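Putative acyl-[acyl-carrier-protein]--UDP-N-acetylglucosamine O-acyltransferase (Bacteroides fragilis, PDB 4R36) probably transfers an acyl chain from acyl carrier protein to UDP-N-acetylglucosamine, probably in the first step of lipid A synthesis. Local coordinates at residues Lys57-Ser68 with Asn74-Ala84; Asp102-Asn113 with Gly125-Val136. All coordinates share one frame; numbering follows the deposited sequence.

Contact 1 of 2, residues Lys57-Ser68 with Asn74-Ala84; sequences KIMANANILYGS and NTIFPGAVIGA
Leu65 N donates to Ile82 O at 2.7 Å, the shortest bond between the two segments. Leu65 O is itself gripped twice, by Ser68 N and by Ser68 OG, the hydroxyl bond being 2.7 Å long and lying on a lone pair in the carbonyl plane. A small serine closes this type II turn neatly: with OG beside its own backbone N (chi1 -58°), the oxygen also rests against Ile82 CG2 of the next coil, 3.5 Å away. Gly83 CA packs 3.7 Å from Ser68 OG, and its positive phi (96°) suits glycine. A water donates to both Tyr66 O and Gly83 O, joining two carbonyls that cannot bond each other. These are successive coils of the left-handed parallel beta helix built from hexapeptide repeats. Branched Ile64 and Ile76 suit the interior, where their CD1 methyls meet tip to tip at 4.1 Å. At the far corner Met59 lies alongside Phe77; chi1 (-55°) and an extended chi2 set SD over one ring face, 4.0 Å from the centroid, a Met-aromatic contact, while the bend at chi3 swings CE toward Pro78 CD. Pro78, whose fixed phi fits the turn, brings CD within 3.6 Å of Met59 CB, and Met59 also packs on Leu65 of the second subunit.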
loop_
_atom_site.group_PDB
_atom_site.type_symbol
_atom_site.label_atom_id
_atom_site.label_comp_id
_atom_site.label_asym_id
_atom_site.label_seq_id
_atom_site.Cartn_x
_atom_site.Cartn_y
_atom_site.Cartn_z
ATOM N N LYS A 57 -2.988 18.143 -17.713
ATOM C CA LYS A 57 -4.287 17.956 -17.143
ATOM C C LYS A 57 -4.143 17.584 -15.677
ATOM O O LYS A 57 -3.522 16.567 -15.377
ATOM C CB LYS A 57 -4.994 16.832 -17.922
ATOM C CG LYS A 57 -6.357 16.480 -17.333
ATOM C CD LYS A 57 -7.177 15.636 -18.260
ATOM C CE LYS A 57 -8.583 15.577 -17.713
ATOM N NZ LYS A 57 -9.319 14.355 -18.130
ATOM N N ILE A 58 -4.700 18.392 -14.804
ATOM C CA ILE A 58 -4.585 18.209 -13.381
ATOM C C ILE A 58 -5.986 18.009 -12.895
ATOM O O ILE A 58 -6.806 18.933 -12.901
ATOM C CB ILE A 58 -3.936 19.410 -12.712
ATOM C CG1 ILE A 58 -2.635 19.709 -13.427
ATOM C CG2 ILE A 58 -3.780 19.181 -11.233
ATOM C CD1 ILE A 58 -1.800 20.787 -12.781
ATOM N N MET A 59 -6.267 16.793 -12.417
ATOM C CA MET A 59 -7.564 16.429 -12.017
ATOM C C MET A 59 -7.909 16.828 -10.604
ATOM O O MET A 59 -7.084 17.258 -9.840
ATOM C CB MET A 59 -7.809 14.894 -12.240
ATOM C CG MET A 59 -7.521 14.539 -13.678
ATOM S SD MET A 59 -7.625 12.805 -14.119
ATOM C CE MET A 59 -9.359 12.514 -13.850
ATOM N N ALA A 60 -9.162 16.640 -10.266
ATOM C CA ALA A 60 -9.719 17.130 -9.001
ATOM C C ALA A 60 -9.021 16.651 -7.781
ATOM O O ALA A 60 -8.627 15.483 -7.674
ATOM C CB ALA A 60 -11.191 16.809 -8.912
ATOM N N ASN A 61 -8.891 17.549 -6.817
ATOM C CA ASN A 61 -8.322 17.253 -5.518
ATOM C C ASN A 61 -6.843 16.852 -5.568
ATOM O O ASN A 61 -6.376 16.263 -4.662
ATOM C CB ASN A 61 -9.151 16.202 -4.752
ATOM C CG ASN A 61 -10.603 16.693 -4.419
ATOM O OD1 ASN A 61 -10.854 17.343 -3.386
ATOM N ND2 ASN A 61 -11.542 16.361 -5.297
ATOM N N ALA A 62 -6.103 17.217 -6.599
ATOM C CA ALA A 62 -4.681 16.997 -6.645
ATOM C C ALA A 62 -4.017 18.188 -5.966
ATOM O O ALA A 62 -4.625 19.286 -5.912
ATOM C CB ALA A 62 -4.213 16.844 -8.079
ATOM N N ASN A 63 -2.780 17.990 -5.489
ATOM C CA ASN A 63 -2.031 18.992 -4.763
ATOM C C ASN A 63 -0.643 19.171 -5.385
ATOM O O ASN A 63 0.128 18.180 -5.516
ATOM C CB ASN A 63 -1.897 18.612 -3.317
ATOM C CG ASN A 63 -3.243 18.257 -2.676
ATOM O OD1 ASN A 63 -3.792 17.110 -2.755
ATOM N ND2 ASN A 63 -3.719 19.161 -2.011
ATOM N N ILE A 64 -0.325 20.397 -5.832
ATOM C CA ILE A 64 0.958 20.730 -6.395
ATOM C C ILE A 64 1.597 21.757 -5.475
ATOM O O ILE A 64 1.188 22.975 -5.424
ATOM C CB ILE A 64 0.829 21.302 -7.828
ATOM C CG1 ILE A 64 -0.141 20.523 -8.715
ATOM C CG2 ILE A 64 2.214 21.429 -8.513
ATOM C CD1 ILE A 64 0.304 19.115 -9.014
ATOM N N LEU A 65 2.594 21.299 -4.715
ATOM C CA LEU A 65 3.134 22.092 -3.624
ATOM C C LEU A 65 4.461 22.814 -3.942
ATOM O O LEU A 65 5.133 22.565 -4.973
ATOM C CB LEU A 65 3.307 21.186 -2.394
ATOM C CG LEU A 65 2.107 20.348 -1.928
ATOM C CD1 LEU A 65 2.536 19.551 -0.686
ATOM C CD2 LEU A 65 0.929 21.251 -1.614
ATOM N N TYR A 66 4.781 23.744 -3.058
ATOM C CA TYR A 66 5.984 24.541 -3.104
ATOM C C TYR A 66 7.187 23.701 -3.543
ATOM O O TYR A 66 7.550 22.693 -2.886
ATOM C CB TYR A 66 6.207 25.061 -1.671
ATOM C CG TYR A 66 7.385 25.953 -1.505
ATOM C CD1 TYR A 66 8.640 25.440 -1.243
ATOM C CD2 TYR A 66 7.243 27.366 -1.570
ATOM C CE1 TYR A 66 9.727 26.273 -1.043
ATOM C CE2 TYR A 66 8.350 28.203 -1.387
ATOM C CZ TYR A 66 9.573 27.671 -1.139
ATOM O OH TYR A 66 10.664 28.477 -0.954
ATOM N N GLY A 67 7.776 24.100 -4.668
ATOM C CA GLY A 67 8.955 23.454 -5.173
ATOM C C GLY A 67 8.697 22.523 -6.341
ATOM O O GLY A 67 9.626 21.905 -6.839
ATOM N N SER A 68 7.461 22.356 -6.739
ATOM C CA SER A 68 7.160 21.469 -7.866
ATOM C C SER A 68 7.518 22.078 -9.192
ATOM O O SER A 68 7.357 23.304 -9.395
ATOM C CB SER A 68 5.705 21.116 -7.911
ATOM O OG SER A 68 5.239 20.478 -6.710
ATOM N N ASN A 74 1.545 16.140 -19.259
ATOM C CA ASN A 74 1.284 15.172 -18.188
ATOM C C ASN A 74 -0.183 15.113 -17.823
ATOM O O ASN A 74 -0.948 16.076 -18.052
ATOM C CB ASN A 74 2.030 15.631 -16.968
ATOM C CG ASN A 74 3.522 15.684 -17.195
ATOM O OD1 ASN A 74 4.216 14.635 -17.242
ATOM N ND2 ASN A 74 4.047 16.894 -17.375
ATOM N N THR A 75 -0.607 14.002 -17.213
ATOM C CA THR A 75 -1.905 13.970 -16.518
ATOM C C THR A 75 -1.701 13.578 -15.080
ATOM O O THR A 75 -0.999 12.572 -14.799
ATOM C CB THR A 75 -2.856 12.930 -17.166
ATOM O OG1 THR A 75 -2.910 13.116 -18.591
ATOM C CG2 THR A 75 -4.233 12.981 -16.630
ATOM N N ILE A 76 -2.248 14.383 -14.189
ATOM C CA ILE A 76 -2.077 14.209 -12.737
ATOM C C ILE A 76 -3.456 13.926 -12.227
ATOM O O ILE A 76 -4.392 14.766 -12.309
ATOM C CB ILE A 76 -1.360 15.435 -12.126
ATOM C CG1 ILE A 76 0.041 15.522 -12.762
ATOM C CG2 ILE A 76 -1.283 15.355 -10.626
ATOM C CD1 ILE A 76 0.742 16.773 -12.350
ATOM N N PHE A 77 -3.618 12.714 -11.656
ATOM C CA PHE A 77 -4.888 12.225 -11.257
ATOM C C PHE A 77 -5.303 12.688 -9.908
ATOM O O PHE A 77 -4.480 13.163 -9.104
ATOM C CB PHE A 77 -4.890 10.669 -11.360
ATOM C CG PHE A 77 -5.014 10.177 -12.753
ATOM C CD1 PHE A 77 -3.966 10.348 -13.683
ATOM C CD2 PHE A 77 -6.155 9.541 -13.173
ATOM C CE1 PHE A 77 -4.092 9.888 -14.971
ATOM C CE2 PHE A 77 -6.249 9.053 -14.474
ATOM C CZ PHE A 77 -5.222 9.239 -15.364
ATOM N N PRO A 78 -6.586 12.476 -9.559
ATOM C CA PRO A 78 -7.065 12.946 -8.234
ATOM C C PRO A 78 -6.298 12.462 -7.028
ATOM O O PRO A 78 -5.965 11.243 -6.953
ATOM C CB PRO A 78 -8.503 12.421 -8.154
ATOM C CG PRO A 78 -8.889 12.371 -9.597
ATOM C CD PRO A 78 -7.659 11.817 -10.294
ATOM N N GLY A 79 -6.011 13.367 -6.095
ATOM C CA GLY A 79 -5.381 12.978 -4.828
ATOM C C GLY A 79 -3.857 12.817 -4.909
ATOM O O GLY A 79 -3.247 12.683 -3.876
ATOM N N ALA A 80 -3.237 12.937 -6.092
ATOM C CA ALA A 80 -1.785 13.004 -6.154
ATOM C C ALA A 80 -1.240 14.215 -5.403
ATOM O O ALA A 80 -1.898 15.274 -5.314
ATOM C CB ALA A 80 -1.328 13.035 -7.581
ATOM N N VAL A 81 -0.085 14.035 -4.780
ATOM C CA VAL A 81 0.524 15.087 -4.048
ATOM C C VAL A 81 1.967 15.204 -4.537
ATOM O O VAL A 81 2.824 14.350 -4.185
ATOM C CB VAL A 81 0.470 14.833 -2.528
ATOM C CG1 VAL A 81 1.057 16.023 -1.771
ATOM C CG2 VAL A 81 -0.974 14.533 -2.052
ATOM N N ILE A 82 2.267 16.291 -5.220
ATOM C CA ILE A 82 3.612 16.571 -5.695
ATOM C C ILE A 82 4.235 17.715 -4.919
ATOM O O ILE A 82 3.607 18.767 -4.720
ATOM C CB ILE A 82 3.572 16.868 -7.204
ATOM C CG1 ILE A 82 2.974 15.662 -7.974
ATOM C CG2 ILE A 82 4.962 17.168 -7.745
ATOM C CD1 ILE A 82 2.815 15.893 -9.449
ATOM N N GLY A 83 5.453 17.479 -4.400
ATOM C CA GLY A 83 6.269 18.482 -3.794
ATOM C C GLY A 83 6.236 18.628 -2.306
ATOM O O GLY A 83 6.886 19.530 -1.769
ATOM N N ALA A 84 5.573 17.720 -1.595
ATOM C CA ALA A 84 5.637 17.787 -0.150
ATOM C C ALA A 84 7.060 17.595 0.362
ATOM O O ALA A 84 7.911 16.951 -0.317
ATOM C CB ALA A 84 4.713 16.779 0.483
HETATM O O HOH W 1 6.960 21.753 -0.391
#

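Contact 2 of 2, residues Asp102-Asn113 with Gly125-Val136; sequences DNNLIRENVTIN and GNNNLLMEGVHV. With ACT (acetate ion), chain D.
His135 reaches Thr111 first through CB, which lies 3.5 Å from Thr111 OG1; with CG anti to the backbone N (chi1 175°), the ring then brings ND1 to that same hydroxyl at 2.7 Å. Thr111 OG1 meets the ring at its edge, in plane, and either group could be the donor; a water 2.8 Å from Thr111 OG1 also lies within bonding distance of Asn109 O and Val134 O. Further out, His135 CE1 passes 3.3 Å from Asn113 OD1, the amide turned steeply to the ring. At the tip His135 NE2 donates at 2.7 Å to OXT of an acetate, probably from the crystallisation liquor, which also bonds Asn150 of the third subunit. Imidazole suits this place because its two nitrogens serve partners on different sides. Thr111 and His135 are paired on neighbouring parallel strands of the left-handed beta helix, their side chains on the outer face, while Ile112 and Val136 pack alongside inside. At another corner Asn104 and Asn128 lie side by side, amide planes nearly coplanar (4° apart): Asn104 OD1 accepts from both Asn128 N and Asn128 ND2, and Asn104 ND2 donates to Gly125 O at 2.9 Å. Asn128 repeats the pattern on the next coil, OD1 accepting from Cys146 N and ND2 bonding Gly143 O. Asparagine fits since one amide can satisfy backbone donor and acceptor together. Near the subunit interface, Asn109 binds calcium with its counterparts in the other subunits.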
loop_
_atom_site.group_PDB
_atom_site.type_symbol
_atom_site.label_atom_id
_atom_site.label_comp_id
_atom_site.label_asym_id
_atom_site.label_seq_id
_atom_site.Cartn_x
_atom_site.Cartn_y
_atom_site.Cartn_z
ATOM N N ASP A 102 7.895 15.217 -19.100
ATOM C CA ASP A 102 6.808 15.270 -20.068
ATOM C C ASP A 102 6.094 13.985 -20.232
ATOM O O ASP A 102 6.716 12.871 -20.146
ATOM C CB ASP A 102 7.345 15.634 -21.470
ATOM C CG ASP A 102 8.148 16.938 -21.483
ATOM O OD1 ASP A 102 7.899 17.848 -20.701
ATOM O OD2 ASP A 102 9.059 16.997 -22.316
ATOM N N ASN A 103 4.799 14.104 -20.528
ATOM C CA ASN A 103 4.021 12.997 -20.948
ATOM C C ASN A 103 3.939 11.874 -19.893
ATOM O O ASN A 103 3.802 10.709 -20.246
ATOM C CB ASN A 103 4.550 12.409 -22.271
ATOM C CG ASN A 103 4.749 13.462 -23.344
ATOM O OD1 ASN A 103 5.796 13.533 -23.987
ATOM N ND2 ASN A 103 3.777 14.295 -23.501
ATOM N N ASN A 104 3.885 12.215 -18.612
ATOM C CA ASN A 104 3.770 11.183 -17.585
ATOM C C ASN A 104 2.329 11.036 -17.196
ATOM O O ASN A 104 1.554 12.015 -17.258
ATOM C CB ASN A 104 4.549 11.614 -16.352
ATOM C CG ASN A 104 6.050 11.666 -16.601
ATOM O OD1 ASN A 104 6.690 10.636 -16.758
ATOM N ND2 ASN A 104 6.623 12.899 -16.704
ATOM N N LEU A 105 2.022 9.861 -16.668
ATOM C CA LEU A 105 0.749 9.559 -16.096
ATOM C C LEU A 105 0.972 9.342 -14.618
ATOM O O LEU A 105 1.593 8.358 -14.244
ATOM C CB LEU A 105 0.161 8.317 -16.752
ATOM C CG LEU A 105 -0.037 8.442 -18.290
ATOM C CD1 LEU A 105 -0.366 7.104 -18.919
ATOM C CD2 LEU A 105 -1.117 9.468 -18.577
ATOM N N ILE A 106 0.557 10.302 -13.793
ATOM C CA ILE A 106 0.752 10.323 -12.376
ATOM C C ILE A 106 -0.625 10.013 -11.719
ATOM O O ILE A 106 -1.523 10.850 -11.624
ATOM C CB ILE A 106 1.259 11.709 -11.886
ATOM C CG1 ILE A 106 2.497 12.161 -12.703
ATOM C CG2 ILE A 106 1.512 11.696 -10.406
ATOM C CD1 ILE A 106 3.692 11.277 -12.630
ATOM N N ARG A 107 -0.775 8.761 -11.271
ATOM C CA ARG A 107 -2.094 8.253 -10.888
ATOM C C ARG A 107 -2.473 8.693 -9.487
ATOM O O ARG A 107 -1.737 9.382 -8.775
ATOM C CB ARG A 107 -2.105 6.703 -11.054
ATOM C CG ARG A 107 -1.938 6.199 -12.510
ATOM C CD ARG A 107 -2.976 6.739 -13.491
ATOM N NE ARG A 107 -4.336 6.455 -13.043
ATOM C CZ ARG A 107 -5.298 5.901 -13.786
ATOM N NH1 ARG A 107 -5.123 5.642 -15.095
ATOM N NH2 ARG A 107 -6.478 5.669 -13.234
ATOM N N GLU A 108 -3.674 8.296 -9.121
ATOM C CA GLU A 108 -4.278 8.630 -7.866
ATOM C C GLU A 108 -3.403 8.408 -6.661
ATOM O O GLU A 108 -2.773 7.339 -6.515
ATOM C CB GLU A 108 -5.560 7.827 -7.641
ATOM C CG GLU A 108 -6.637 7.952 -8.696
ATOM C CD GLU A 108 -6.583 6.898 -9.810
ATOM O OE1 GLU A 108 -5.458 6.603 -10.324
ATOM O OE2 GLU A 108 -7.642 6.397 -10.226
ATOM N N ASN A 109 -3.355 9.419 -5.808
ATOM C CA ASN A 109 -2.600 9.377 -4.565
ATOM C C ASN A 109 -1.115 9.073 -4.678
ATOM O O ASN A 109 -0.517 8.709 -3.685
ATOM C CB ASN A 109 -3.254 8.386 -3.609
ATOM C CG ASN A 109 -4.620 8.841 -3.192
ATOM O OD1 ASN A 109 -4.751 9.977 -2.694
ATOM N ND2 ASN A 109 -5.670 8.011 -3.438
ATOM N N VAL A 110 -0.532 9.251 -5.853
ATOM C CA VAL A 110 0.904 9.196 -5.992
ATOM C C VAL A 110 1.543 10.343 -5.206
ATOM O O VAL A 110 1.019 11.463 -5.191
ATOM C CB VAL A 110 1.334 9.233 -7.438
ATOM C CG1 VAL A 110 2.801 9.571 -7.558
ATOM C CG2 VAL A 110 0.982 7.912 -8.155
ATOM N N THR A 111 2.628 10.064 -4.500
ATOM C CA THR A 111 3.336 11.070 -3.763
ATOM C C THR A 111 4.756 11.203 -4.349
ATOM O O THR A 111 5.484 10.210 -4.492
ATOM C CB THR A 111 3.394 10.773 -2.236
ATOM O OG1 THR A 111 3.884 9.435 -1.981
ATOM C CG2 THR A 111 2.029 10.935 -1.600
ATOM N N ILE A 112 5.142 12.442 -4.682
ATOM C CA ILE A 112 6.489 12.733 -5.077
ATOM C C ILE A 112 7.020 13.854 -4.179
ATOM O O ILE A 112 6.704 15.023 -4.379
ATOM C CB ILE A 112 6.602 13.091 -6.571
ATOM C CG1 ILE A 112 5.905 12.061 -7.461
ATOM C CG2 ILE A 112 8.046 13.293 -6.993
ATOM C CD1 ILE A 112 5.832 12.410 -8.930
ATOM N N ASN A 113 7.832 13.492 -3.196
ATOM C CA ASN A 113 8.329 14.472 -2.276
ATOM C C ASN A 113 9.486 15.248 -2.932
ATOM O O ASN A 113 10.271 14.699 -3.699
ATOM C CB ASN A 113 8.842 13.853 -0.961
ATOM C CG ASN A 113 7.834 13.006 -0.163
ATOM O OD1 ASN A 113 8.277 12.249 0.705
ATOM N ND2 ASN A 113 6.555 13.125 -0.404
ATOM N N GLY A 125 11.528 11.596 -15.048
ATOM C CA GLY A 125 11.739 11.912 -16.467
ATOM C C GLY A 125 10.466 11.996 -17.298
ATOM O O GLY A 125 9.466 12.613 -16.868
ATOM N N ASN A 126 10.498 11.347 -18.467
ATOM C CA ASN A 126 9.414 11.482 -19.421
ATOM C C ASN A 126 8.720 10.156 -19.685
ATOM O O ASN A 126 9.362 9.091 -19.602
ATOM C CB ASN A 126 9.975 11.998 -20.726
ATOM C CG ASN A 126 10.809 13.240 -20.557
ATOM O OD1 ASN A 126 10.445 14.212 -19.832
ATOM N ND2 ASN A 126 11.936 13.242 -21.213
ATOM N N ASN A 127 7.432 10.198 -20.018
ATOM C CA ASN A 127 6.744 9.012 -20.567
ATOM C C ASN A 127 6.712 7.854 -19.528
ATOM O O ASN A 127 6.778 6.693 -19.919
ATOM C CB ASN A 127 7.360 8.519 -21.887
ATOM C CG ASN A 127 7.532 9.661 -22.901
ATOM O OD1 ASN A 127 6.600 10.220 -23.321
ATOM N ND2 ASN A 127 8.726 9.945 -23.282
ATOM N N ASN A 128 6.543 8.200 -18.265
ATOM C CA ASN A 128 6.359 7.199 -17.249
ATOM C C ASN A 128 4.939 7.039 -16.869
ATOM O O ASN A 128 4.161 8.008 -16.891
ATOM C CB ASN A 128 7.161 7.601 -16.029
ATOM C CG ASN A 128 8.632 7.717 -16.337
ATOM O OD1 ASN A 128 9.341 6.684 -16.545
ATOM N ND2 ASN A 128 9.126 8.966 -16.301
ATOM N N LEU A 129 4.612 5.845 -16.404
ATOM C CA LEU A 129 3.355 5.573 -15.705
ATOM C C LEU A 129 3.634 5.191 -14.260
ATOM O O LEU A 129 4.257 4.174 -13.977
ATOM C CB LEU A 129 2.619 4.460 -16.392
ATOM C CG LEU A 129 1.425 3.851 -15.715
ATOM C CD1 LEU A 129 0.376 4.896 -15.321
ATOM C CD2 LEU A 129 0.805 2.734 -16.524
ATOM N N LEU A 130 3.168 6.014 -13.359
ATOM C CA LEU A 130 3.270 5.769 -11.928
ATOM C C LEU A 130 1.872 5.492 -11.465
ATOM O O LEU A 130 1.066 6.367 -11.323
ATOM C CB LEU A 130 3.895 6.937 -11.183
ATOM C CG LEU A 130 5.306 7.463 -11.648
ATOM C CD1 LEU A 130 5.811 8.484 -10.633
ATOM C CD2 LEU A 130 6.331 6.332 -11.745
ATOM N N MET A 131 1.621 4.212 -11.169
ATOM C CA MET A 131 0.305 3.761 -10.802
ATOM C C MET A 131 -0.085 4.214 -9.397
ATOM O O MET A 131 0.744 4.746 -8.651
ATOM C CB MET A 131 0.199 2.224 -10.902
ATOM C CG MET A 131 0.263 1.768 -12.339
ATOM S SD MET A 131 -0.173 0.005 -12.402
ATOM C CE MET A 131 0.624 -0.334 -13.912
ATOM N N GLU A 132 -1.345 4.025 -9.053
ATOM C CA GLU A 132 -1.876 4.679 -7.823
ATOM C C GLU A 132 -1.085 4.303 -6.608
ATOM O O GLU A 132 -0.614 3.153 -6.489
ATOM C CB GLU A 132 -3.352 4.407 -7.616
ATOM C CG GLU A 132 -3.768 2.956 -7.351
ATOM C CD GLU A 132 -3.480 2.455 -5.924
ATOM O OE1 GLU A 132 -3.449 3.276 -4.965
ATOM O OE2 GLU A 132 -3.371 1.200 -5.784
ATOM N N GLY A 133 -0.909 5.289 -5.733
ATOM C CA GLY A 133 -0.289 5.126 -4.474
ATOM C C GLY A 133 1.245 4.968 -4.471
ATOM O O GLY A 133 1.878 4.855 -3.387
ATOM N N VAL A 134 1.840 4.993 -5.633
ATOM C CA VAL A 134 3.290 4.974 -5.733
ATOM C C VAL A 134 3.908 6.143 -4.972
ATOM O O VAL A 134 3.353 7.251 -4.971
ATOM C CB VAL A 134 3.763 4.970 -7.204
ATOM C CG1 VAL A 134 5.269 5.381 -7.360
ATOM C CG2 VAL A 134 3.583 3.619 -7.821
ATOM N N HIS A 135 4.956 5.854 -4.217
ATOM C CA HIS A 135 5.721 6.852 -3.498
ATOM C C HIS A 135 7.112 7.048 -4.085
ATOM O O HIS A 135 7.917 6.055 -4.253
ATOM C CB HIS A 135 5.794 6.514 -2.024
ATOM C CG HIS A 135 6.661 7.443 -1.225
ATOM N ND1 HIS A 135 6.242 8.696 -0.838
ATOM C CD2 HIS A 135 7.921 7.300 -0.744
ATOM C CE1 HIS A 135 7.192 9.274 -0.138
ATOM N NE2 HIS A 135 8.239 8.468 -0.102
ATOM N N VAL A 136 7.450 8.312 -4.338
ATOM C CA VAL A 136 8.815 8.679 -4.774
ATOM C C VAL A 136 9.464 9.593 -3.727
ATOM O O VAL A 136 8.994 10.701 -3.512
ATOM C CB VAL A 136 8.769 9.406 -6.122
ATOM C CG1 VAL A 136 10.177 9.682 -6.634
ATOM C CG2 VAL A 136 8.031 8.613 -7.173
HETATM C C ACT D . 10.655 7.947 2.230
HETATM O O ACT D . 10.273 6.781 1.889
HETATM O OXT ACT D . 10.081 8.968 1.791
HETATM C CH3 ACT D . 11.848 8.192 3.136
HETATM O O HOH W 2 -5.094 5.319 -4.021
HETATM O O HOH W 3 1.875 7.556 -2.363
#

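How the contacts relate
Contact 1 closes before contact 2 opens along the chain, and their centres lie 10 Å apart in one continuous beta helix. Strands 75-76 and 105-106 adjoin in one sheet, 81-82 and 111-112 in another, so 74-84 and 102-113 are themselves neighbouring coils although the chain makes an excursion between them. Gly83 N probably bonds to Ile112 O, and Asn74 OD1 to Asn104 N, which continues the asparagine corner from coil to coil. Gly79 lies about 4 Å from the calcium that Asn109 binds. Both contacts touch the third subunit, and the side chain of Asn113 lies about 5 Å from that of His138, a UDP-N-acetylglucosamine-binding residue, consistent with the coils supplying both subunit-contacting surface and part of the surroundings of the substrate site.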